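Local coordinates for DltD domain-containing protein (Beauveria bassiana, PDB 7D78) that probably acts as a thioesterase that cyclises a polyketide chain into a medium-ring lactone, using an alpha/beta hydrolase fold, at residues V30-I35 with V114-S119; G132-G137 with K294-V299; V156-S161 with V259-P264. All coordinates share one frame; numbering follows the deposited sequence.

Contact 1 of 3, residues V30-I35 with V114-S119; sequences VECKTI and VTHISS
The carbonyl oxygen of His116, the residue whose ring reaches strand 30-33, is gripped twice from within its own segment: Ser119 OG donates to His116 O at 2.8 Å and Ser119 N joins it at 3.0 Å. Val114 O is gripped likewise by Ser118, OG and N coming from opposite faces of its plane. No hydrogen bond crosses to the strand; the link is made by packing, with one backbone oxygen, Glu31 O, among the touching atoms. The imidazole of His116 swings out toward the strand because its CG stands anti to the backbone N (chi1 -178°). Its CD2 comes within 3.1 Å of Glu31 O, an oblique approach; NE2 is just as near, but the angle is too poor for a bond. Two other groups meet the ring at its edge. Cys32 SG lies 3.7 Å from His116 CD2, a sulfur-aromatic contact made 74° off the ring normal, and Val30 CG1 touches the same carbon at 3.9 Å. Next to them Ile117 brings CD1 to Val30 CG1 at 4.0 Å, and the same methyl reaches the sulfur of Cys32. Glu31 itself turns away, to a salt bridge with Arg41. This is helix-on-sheet packing at an outermost strand of the alpha/beta hydrolase main sheet, joining helix 103-118 to strand 28-33; helix segment 114-118 runs at 134° to strand segment 30-33. Strand 28-33 is bonded to strand 39-45, and Tyr83 of strand 81-86 packs against both Cys32 and Ile117, its hydroxyl bonded to Val30 O.

Contact 2 of 3, residues G132-G137 with K294-V299; sequences GMSFGG and KGHLTV
Ser134 presents its hydroxyl to the edge of the His296 imidazole, in the plane of the ring, and the two are joined by a short hydrogen bond of 2.6 Å between Ser134 OG and His296 NE2. Both groups are turned toward each other by similar torsions, each having its first side-chain branch anti to the backbone N (chi1 -178° in the serine, -164° in the histidine). Ser134 sits in a strained backbone conformation, with positive phi, between strand 127-133 and helix 135-146; with Gly132 and Gly136 this fits the nucleophile elbow of alpha/beta hydrolases. The turn is tight enough that a beta carbon on Gly132 would run into Gly136 O. On its other ring nitrogen His296 is bonded to Asp267, consistent with a Ser-His-Asp catalytic triad. With an alanine at His296, Ser134 OG and the Asp267 carboxylate would probably lose the ring that now bridges them. Beside this polar pair runs Met133, fully extended, sliding past Val299 in the opposite direction, so that its CE meets Val299 CG1 at 3.9 Å. The same methyl lies 3.6 Å from His296 O, a buried carbonyl for which the model offers no hydrogen-bond partner. Strand 127-133 is central in the main sheet, the histidine loop follows edge strand 286-291 and leads into helix 305-319, and Val299 rests on strand 259-264.

Contact 3 of 3, residues V156-S161 with V259-P264; sequences VCPILS and VLMVTP
Val156 and Val262 face each other as a parallel bridge, their CA atoms 4.7 Å apart, and Cys157 N donates to Val262 O at 2.7 Å, almost straight at the hydrogen (173°) and nearly in line with the carbonyl. The same oxygen also receives a CA-H contact from Val156, whose CA lies 3.5 Å from Val262 O. The two valines point to one face of the sheet, where Val156 CG2 rests 4.3 Å from Val262 CB and Met312 of helix 305-319 covers both. In the alpha/beta hydrolase fold the strands of this region lie side by side in parallel, and here strand 150-156 ends while its neighbour, strand 259-264, still has two residues to run. Cys157, in the left-handed region of the backbone map, follows the end of the strand and turns segment 156-161 out of the strand direction. Its CB lies against the Pro264 ring, 3.7 Å from Pro264 CD. The Cys157 side chain also packs on His296 and Asp267, the likely charge-relay residues. Pro158 comes next, its ring crossing Met261 at a slant: Pro158 CG meets Met261 CE at 4.2 Å, the methionine chain being extended as far as its sulfur and then bent. Gln275 of helix 272-281 touches Pro158 and Met261 alike.

All three contacts draw on the same large sheet, but at different depths. Contact 1 is partly buried at an outermost strand, where helix and strand meet by packing, with no hydrogen bond between the segments, and the second subunit comes within reach. Contacts 2 and 3 are buried near the middle of the chain, their centres about 7 Å apart, against about 25 Å from contact 1 to contact 2. Contact 2 reaches contact 3 through strand 150-156: Ser134 N and Val156 O lie 2.7 Å apart, probably bonded, tying the elbow to the strand end. Contact 2 rests on a polar side-chain pair, contact 3 on backbone pairing with apolar packing beside it.

Contact 1 of 3, residues V30-I35 with V114-S119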
loop_
_atom_site.group_PDB
_atom_site.type_symbol
_atom_site.label_atom_id
_atom_site.label_comp_id
_atom_site.label_asym_id
_atom_site.label_seq_id
_atom_site.Cartn_x
_atom_site.Cartn_y
_atom_site.Cartn_z
ATOM N N VAL A 30 8.320 -25.670 -8.394
ATOM C CA VAL A 30 7.909 -24.792 -9.479
ATOM C C VAL A 30 8.198 -23.357 -9.053
ATOM O O VAL A 30 7.838 -22.949 -7.942
ATOM C CB VAL A 30 6.423 -24.995 -9.851
ATOM C CG1 VAL A 30 5.864 -23.776 -10.596
ATOM C CG2 VAL A 30 6.274 -26.253 -10.733
ATOM N N GLU A 31 8.864 -22.610 -9.929
ATOM C CA GLU A 31 9.266 -21.232 -9.683
ATOM C C GLU A 31 8.466 -20.297 -10.576
ATOM O O GLU A 31 8.234 -20.604 -11.749
ATOM C CB GLU A 31 10.765 -21.054 -9.963
ATOM C CG GLU A 31 11.611 -22.096 -9.258
ATOM C CD GLU A 31 13.095 -21.808 -9.330
ATOM O OE1 GLU A 31 13.530 -21.192 -10.321
ATOM O OE2 GLU A 31 13.817 -22.208 -8.389
ATOM N N CYS A 32 8.046 -19.160 -10.019
ATOM C CA CYS A 32 7.303 -18.145 -10.763
ATOM C C CYS A 32 8.069 -16.832 -10.684
ATOM O O CYS A 32 8.489 -16.425 -9.594
ATOM C CB CYS A 32 5.886 -17.944 -10.202
ATOM S SG CYS A 32 4.890 -19.431 -9.932
ATOM N N LYS A 33 8.247 -16.173 -11.828
ATOM C CA LYS A 33 8.943 -14.896 -11.888
ATOM C C LYS A 33 7.955 -13.751 -11.707
ATOM O O LYS A 33 6.816 -13.820 -12.177
ATOM C CB LYS A 33 9.669 -14.722 -13.226
ATOM C CG LYS A 33 10.917 -15.577 -13.402
ATOM C CD LYS A 33 11.898 -14.931 -14.370
ATOM C CE LYS A 33 12.154 -13.477 -13.995
ATOM N NZ LYS A 33 13.247 -12.845 -14.801
ATOM N N THR A 34 8.402 -12.695 -11.042
ATOM C CA THR A 34 7.601 -11.496 -10.843
ATOM C C THR A 34 8.047 -10.429 -11.832
ATOM O O THR A 34 9.106 -10.541 -12.455
ATOM C CB THR A 34 7.754 -10.974 -9.415
ATOM O OG1 THR A 34 9.125 -10.601 -9.218
ATOM C CG2 THR A 34 7.358 -12.048 -8.407
ATOM N N ILE A 35 7.244 -9.368 -11.961
ATOM C CA ILE A 35 7.610 -8.343 -12.940
ATOM C C ILE A 35 8.907 -7.620 -12.569
ATOM O O ILE A 35 9.591 -7.101 -13.460
ATOM C CB ILE A 35 6.469 -7.331 -13.168
ATOM C CG1 ILE A 35 6.149 -6.558 -11.883
ATOM C CG2 ILE A 35 5.225 -8.045 -13.714
ATOM C CD1 ILE A 35 5.170 -5.434 -12.116
ATOM N N VAL A 114 -0.251 -16.460 -10.612
ATOM C CA VAL A 114 -1.368 -16.954 -11.425
ATOM C C VAL A 114 -0.952 -17.066 -12.888
ATOM O O VAL A 114 -1.279 -18.044 -13.569
ATOM C CB VAL A 114 -2.608 -16.054 -11.251
ATOM C CG1 VAL A 114 -3.680 -16.403 -12.281
ATOM C CG2 VAL A 114 -3.186 -16.218 -9.849
ATOM N N THR A 115 -0.204 -16.085 -13.387
ATOM C CA THR A 115 0.250 -16.132 -14.776
ATOM C C THR A 115 1.079 -17.385 -15.042
ATOM O O THR A 115 0.861 -18.085 -16.039
ATOM C CB THR A 115 1.054 -14.873 -15.117
ATOM O OG1 THR A 115 0.199 -13.730 -15.071
ATOM C CG2 THR A 115 1.672 -14.978 -16.537
ATOM N N HIS A 116 2.038 -17.690 -14.164
ATOM C CA HIS A 116 2.894 -18.834 -14.468
ATOM C C HIS A 116 2.177 -20.161 -14.234
ATOM O O HIS A 116 2.319 -21.085 -15.042
ATOM C CB HIS A 116 4.185 -18.791 -13.661
ATOM C CG HIS A 116 5.118 -19.927 -13.982
ATOM N ND1 HIS A 116 5.685 -20.093 -15.229
ATOM C CD2 HIS A 116 5.555 -20.964 -13.228
ATOM C CE1 HIS A 116 6.439 -21.182 -15.226
ATOM N NE2 HIS A 116 6.379 -21.727 -14.023
ATOM N N ILE A 117 1.409 -20.283 -13.144
ATOM C CA ILE A 117 0.695 -21.538 -12.877
ATOM C C ILE A 117 -0.309 -21.829 -13.995
ATOM O O ILE A 117 -0.472 -22.984 -14.428
ATOM C CB ILE A 117 0.011 -21.487 -11.492
ATOM C CG1 ILE A 117 1.040 -21.354 -10.357
ATOM C CG2 ILE A 117 -0.862 -22.715 -11.271
ATOM C CD1 ILE A 117 2.141 -22.460 -10.336
ATOM N N SER A 118 -1.002 -20.789 -14.474
ATOM C CA SER A 118 -1.949 -20.946 -15.578
ATOM C C SER A 118 -1.273 -21.433 -16.853
ATOM O O SER A 118 -1.940 -22.015 -17.716
ATOM C CB SER A 118 -2.670 -19.614 -15.862
ATOM O OG SER A 118 -3.398 -19.161 -14.731
ATOM N N SER A 119 0.031 -21.214 -16.997
ATOM C CA SER A 119 0.726 -21.637 -18.204
ATOM C C SER A 119 1.156 -23.104 -18.170
ATOM O O SER A 119 1.598 -23.623 -19.201
ATOM C CB SER A 119 1.955 -20.749 -18.447
ATOM O OG SER A 119 3.064 -21.207 -17.687
#

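Contact 2 of 3, residues G132-G137 with K294-V299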
loop_
_atom_site.group_PDB
_atom_site.type_symbol
_atom_site.label_atom_id
_atom_site.label_comp_id
_atom_site.label_asym_id
_atom_site.label_seq_id
_atom_site.Cartn_x
_atom_site.Cartn_y
_atom_site.Cartn_z
ATOM N N GLY A 132 -6.121 -19.133 0.935
ATOM C CA GLY A 132 -5.187 -18.513 1.860
ATOM C C GLY A 132 -5.567 -18.792 3.291
ATOM O O GLY A 132 -6.752 -18.837 3.639
ATOM N N MET A 133 -4.553 -18.963 4.136
ATOM C CA MET A 133 -4.759 -19.167 5.561
ATOM C C MET A 133 -4.252 -17.968 6.347
ATOM O O MET A 133 -3.143 -17.483 6.099
ATOM C CB MET A 133 -4.054 -20.426 6.057
ATOM C CG MET A 133 -4.262 -20.652 7.552
ATOM S SD MET A 133 -4.111 -22.391 7.927
ATOM C CE MET A 133 -4.266 -22.365 9.718
ATOM N N SER A 134 -5.060 -17.506 7.301
ATOM C CA SER A 134 -4.655 -16.463 8.246
ATOM C C SER A 134 -4.368 -15.205 7.431
ATOM O O SER A 134 -5.191 -14.854 6.568
ATOM C CB SER A 134 -3.497 -16.984 9.094
ATOM O OG SER A 134 -3.098 -16.026 10.060
ATOM N N PHE A 135 -3.255 -14.509 7.674
ATOM C CA PHE A 135 -2.758 -13.400 6.863
ATOM C C PHE A 135 -2.842 -13.694 5.361
ATOM O O PHE A 135 -3.200 -12.813 4.566
ATOM C CB PHE A 135 -1.308 -13.112 7.293
ATOM C CG PHE A 135 -0.769 -11.787 6.845
ATOM C CD1 PHE A 135 -0.976 -10.652 7.610
ATOM C CD2 PHE A 135 0.017 -11.689 5.701
ATOM C CE1 PHE A 135 -0.454 -9.424 7.218
ATOM C CE2 PHE A 135 0.538 -10.459 5.297
ATOM C CZ PHE A 135 0.299 -9.327 6.056
ATOM N N GLY A 136 -2.527 -14.933 4.963
ATOM C CA GLY A 136 -2.557 -15.287 3.552
ATOM C C GLY A 136 -3.951 -15.307 2.944
ATOM O O GLY A 136 -4.107 -15.102 1.734
ATOM N N GLY A 137 -4.975 -15.591 3.750
ATOM C CA GLY A 137 -6.336 -15.477 3.244
ATOM C C GLY A 137 -6.699 -14.045 2.904
ATOM O O GLY A 137 -7.355 -13.779 1.890
ATOM N N LYS A 294 -12.414 -24.722 17.533
ATOM C CA LYS A 294 -11.093 -24.576 16.935
ATOM C C LYS A 294 -10.533 -23.177 17.165
ATOM O O LYS A 294 -11.277 -22.214 17.373
ATOM C CB LYS A 294 -11.138 -24.878 15.436
ATOM C CG LYS A 294 -11.456 -26.327 15.134
ATOM C CD LYS A 294 -10.622 -27.251 16.010
ATOM C CE LYS A 294 -10.990 -28.709 15.778
ATOM N NZ LYS A 294 -10.575 -29.180 14.435
ATOM N N GLY A 295 -9.200 -23.086 17.139
ATOM C CA GLY A 295 -8.496 -21.829 17.189
ATOM C C GLY A 295 -7.884 -21.458 15.850
ATOM O O GLY A 295 -8.076 -22.129 14.835
ATOM N N HIS A 296 -7.124 -20.357 15.868
ATOM C CA HIS A 296 -6.526 -19.827 14.642
ATOM C C HIS A 296 -5.603 -20.842 13.972
ATOM O O HIS A 296 -5.558 -20.926 12.738
ATOM C CB HIS A 296 -5.771 -18.533 14.962
ATOM C CG HIS A 296 -5.444 -17.697 13.763
ATOM N ND1 HIS A 296 -6.388 -16.945 13.100
ATOM C CD2 HIS A 296 -4.269 -17.465 13.131
ATOM C CE1 HIS A 296 -5.815 -16.300 12.101
ATOM N NE2 HIS A 296 -4.529 -16.601 12.093
ATOM N N LEU A 297 -4.850 -21.621 14.763
ATOM C CA LEU A 297 -3.889 -22.569 14.199
ATOM C C LEU A 297 -4.421 -23.988 14.076
ATOM O O LEU A 297 -3.829 -24.787 13.345
ATOM C CB LEU A 297 -2.603 -22.639 15.036
ATOM C CG LEU A 297 -1.712 -21.408 15.203
ATOM C CD1 LEU A 297 -1.579 -20.622 13.917
ATOM C CD2 LEU A 297 -2.235 -20.539 16.325
ATOM N N THR A 298 -5.495 -24.330 14.785
ATOM C CA THR A 298 -6.047 -25.678 14.769
ATOM C C THR A 298 -7.292 -25.784 13.906
ATOM O O THR A 298 -7.939 -26.837 13.888
ATOM C CB THR A 298 -6.369 -26.136 16.199
ATOM O OG1 THR A 298 -7.322 -25.239 16.789
ATOM C CG2 THR A 298 -5.101 -26.163 17.055
ATOM N N VAL A 299 -7.648 -24.713 13.196
ATOM C CA VAL A 299 -8.890 -24.708 12.430
ATOM C C VAL A 299 -8.893 -25.810 11.376
ATOM O O VAL A 299 -9.956 -26.330 11.019
ATOM C CB VAL A 299 -9.105 -23.313 11.815
ATOM C CG1 VAL A 299 -7.916 -22.933 10.929
ATOM C CG2 VAL A 299 -10.423 -23.246 11.061
#

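Contact 3 of 3, residues V156-S161 with V259-P264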
loop_
_atom_site.group_PDB
_atom_site.type_symbol
_atom_site.label_atom_id
_atom_site.label_comp_id
_atom_site.label_asym_id
_atom_site.label_seq_id
_atom_site.Cartn_x
_atom_site.Cartn_y
_atom_site.Cartn_z
ATOM N N VAL A 156 -9.264 -18.921 5.018
ATOM C CA VAL A 156 -9.283 -19.622 6.294
ATOM C C VAL A 156 -8.747 -18.671 7.353
ATOM O O VAL A 156 -7.634 -18.148 7.216
ATOM C CB VAL A 156 -8.465 -20.918 6.230
ATOM C CG1 VAL A 156 -8.465 -21.623 7.587
ATOM C CG2 VAL A 156 -9.013 -21.809 5.136
ATOM N N CYS A 157 -9.548 -18.443 8.395
ATOM C CA CYS A 157 -9.249 -17.560 9.522
ATOM C C CYS A 157 -8.526 -16.273 9.092
ATOM O O CYS A 157 -7.451 -15.962 9.612
ATOM C CB CYS A 157 -8.456 -18.296 10.599
ATOM S SG CYS A 157 -6.834 -18.973 10.087
ATOM N N PRO A 158 -9.095 -15.512 8.156
ATOM C CA PRO A 158 -8.418 -14.281 7.719
ATOM C C PRO A 158 -8.223 -13.308 8.876
ATOM O O PRO A 158 -9.083 -13.168 9.745
ATOM C CB PRO A 158 -9.371 -13.707 6.664
ATOM C CG PRO A 158 -10.708 -14.279 7.007
ATOM C CD PRO A 158 -10.418 -15.663 7.525
ATOM N N ILE A 159 -7.065 -12.636 8.880
ATOM C CA ILE A 159 -6.756 -11.580 9.838
ATOM C C ILE A 159 -6.987 -10.236 9.155
ATOM O O ILE A 159 -6.428 -9.971 8.083
ATOM C CB ILE A 159 -5.311 -11.673 10.353
ATOM C CG1 ILE A 159 -5.095 -12.915 11.216
ATOM C CG2 ILE A 159 -5.042 -10.490 11.260
ATOM C CD1 ILE A 159 -3.626 -13.072 11.674
ATOM N N LEU A 160 -7.780 -9.366 9.788
ATOM C CA LEU A 160 -8.238 -8.148 9.140
ATOM C C LEU A 160 -7.849 -6.860 9.851
ATOM O O LEU A 160 -8.162 -5.773 9.342
ATOM C CB LEU A 160 -9.762 -8.195 8.968
ATOM C CG LEU A 160 -10.261 -9.378 8.140
ATOM C CD1 LEU A 160 -11.756 -9.582 8.377
ATOM C CD2 LEU A 160 -9.982 -9.136 6.664
ATOM N N SER A 161 -7.181 -6.937 10.996
ATOM C CA SER A 161 -6.680 -5.755 11.687
ATOM C C SER A 161 -5.393 -6.147 12.403
ATOM O O SER A 161 -5.131 -7.334 12.629
ATOM C CB SER A 161 -7.704 -5.193 12.684
ATOM O OG SER A 161 -8.022 -6.168 13.665
ATOM N N VAL A 259 -16.916 -16.754 -2.701
ATOM C CA VAL A 259 -16.006 -16.733 -1.563
ATOM C C VAL A 259 -16.494 -17.688 -0.486
ATOM O O VAL A 259 -17.661 -17.641 -0.077
ATOM C CB VAL A 259 -15.821 -15.309 -0.995
ATOM C CG1 VAL A 259 -17.166 -14.622 -0.772
ATOM C CG2 VAL A 259 -14.994 -15.344 0.308
ATOM N N LEU A 260 -15.589 -18.531 -0.012
ATOM C CA LEU A 260 -15.803 -19.379 1.149
ATOM C C LEU A 260 -14.907 -18.879 2.269
ATOM O O LEU A 260 -13.695 -18.734 2.075
ATOM C CB LEU A 260 -15.476 -20.842 0.829
ATOM C CG LEU A 260 -15.335 -21.760 2.040
ATOM C CD1 LEU A 260 -16.705 -21.962 2.684
ATOM C CD2 LEU A 260 -14.728 -23.093 1.608
ATOM N N MET A 261 -15.495 -18.596 3.427
ATOM C CA MET A 261 -14.727 -18.251 4.613
ATOM C C MET A 261 -14.890 -19.331 5.675
ATOM O O MET A 261 -16.018 -19.725 6.005
ATOM C CB MET A 261 -15.158 -16.903 5.186
ATOM C CG MET A 261 -14.347 -16.504 6.412
ATOM S SD MET A 261 -14.866 -14.915 7.077
ATOM C CE MET A 261 -14.622 -13.845 5.662
ATOM N N VAL A 262 -13.765 -19.785 6.217
ATOM C CA VAL A 262 -13.727 -20.734 7.321
ATOM C C VAL A 262 -13.182 -20.007 8.544
ATOM O O VAL A 262 -12.017 -19.586 8.557
ATOM C CB VAL A 262 -12.867 -21.957 6.979
ATOM C CG1 VAL A 262 -12.845 -22.941 8.153
ATOM C CG2 VAL A 262 -13.375 -22.623 5.702
ATOM N N THR A 263 -14.015 -19.878 9.577
ATOM C CA THR A 263 -13.684 -19.126 10.774
ATOM C C THR A 263 -13.646 -20.050 11.980
ATOM O O THR A 263 -14.609 -20.803 12.205
ATOM C CB THR A 263 -14.719 -18.011 11.005
ATOM O OG1 THR A 263 -14.601 -17.036 9.963
ATOM C CG2 THR A 263 -14.514 -17.332 12.370
ATOM N N PRO A 264 -12.576 -20.027 12.782
ATOM C CA PRO A 264 -12.551 -20.842 14.002
ATOM C C PRO A 264 -13.407 -20.191 15.076
ATOM O O PRO A 264 -13.286 -18.989 15.333
ATOM C CB PRO A 264 -11.068 -20.851 14.404
ATOM C CG PRO A 264 -10.332 -20.027 13.325
ATOM C CD PRO A 264 -11.372 -19.182 12.673
#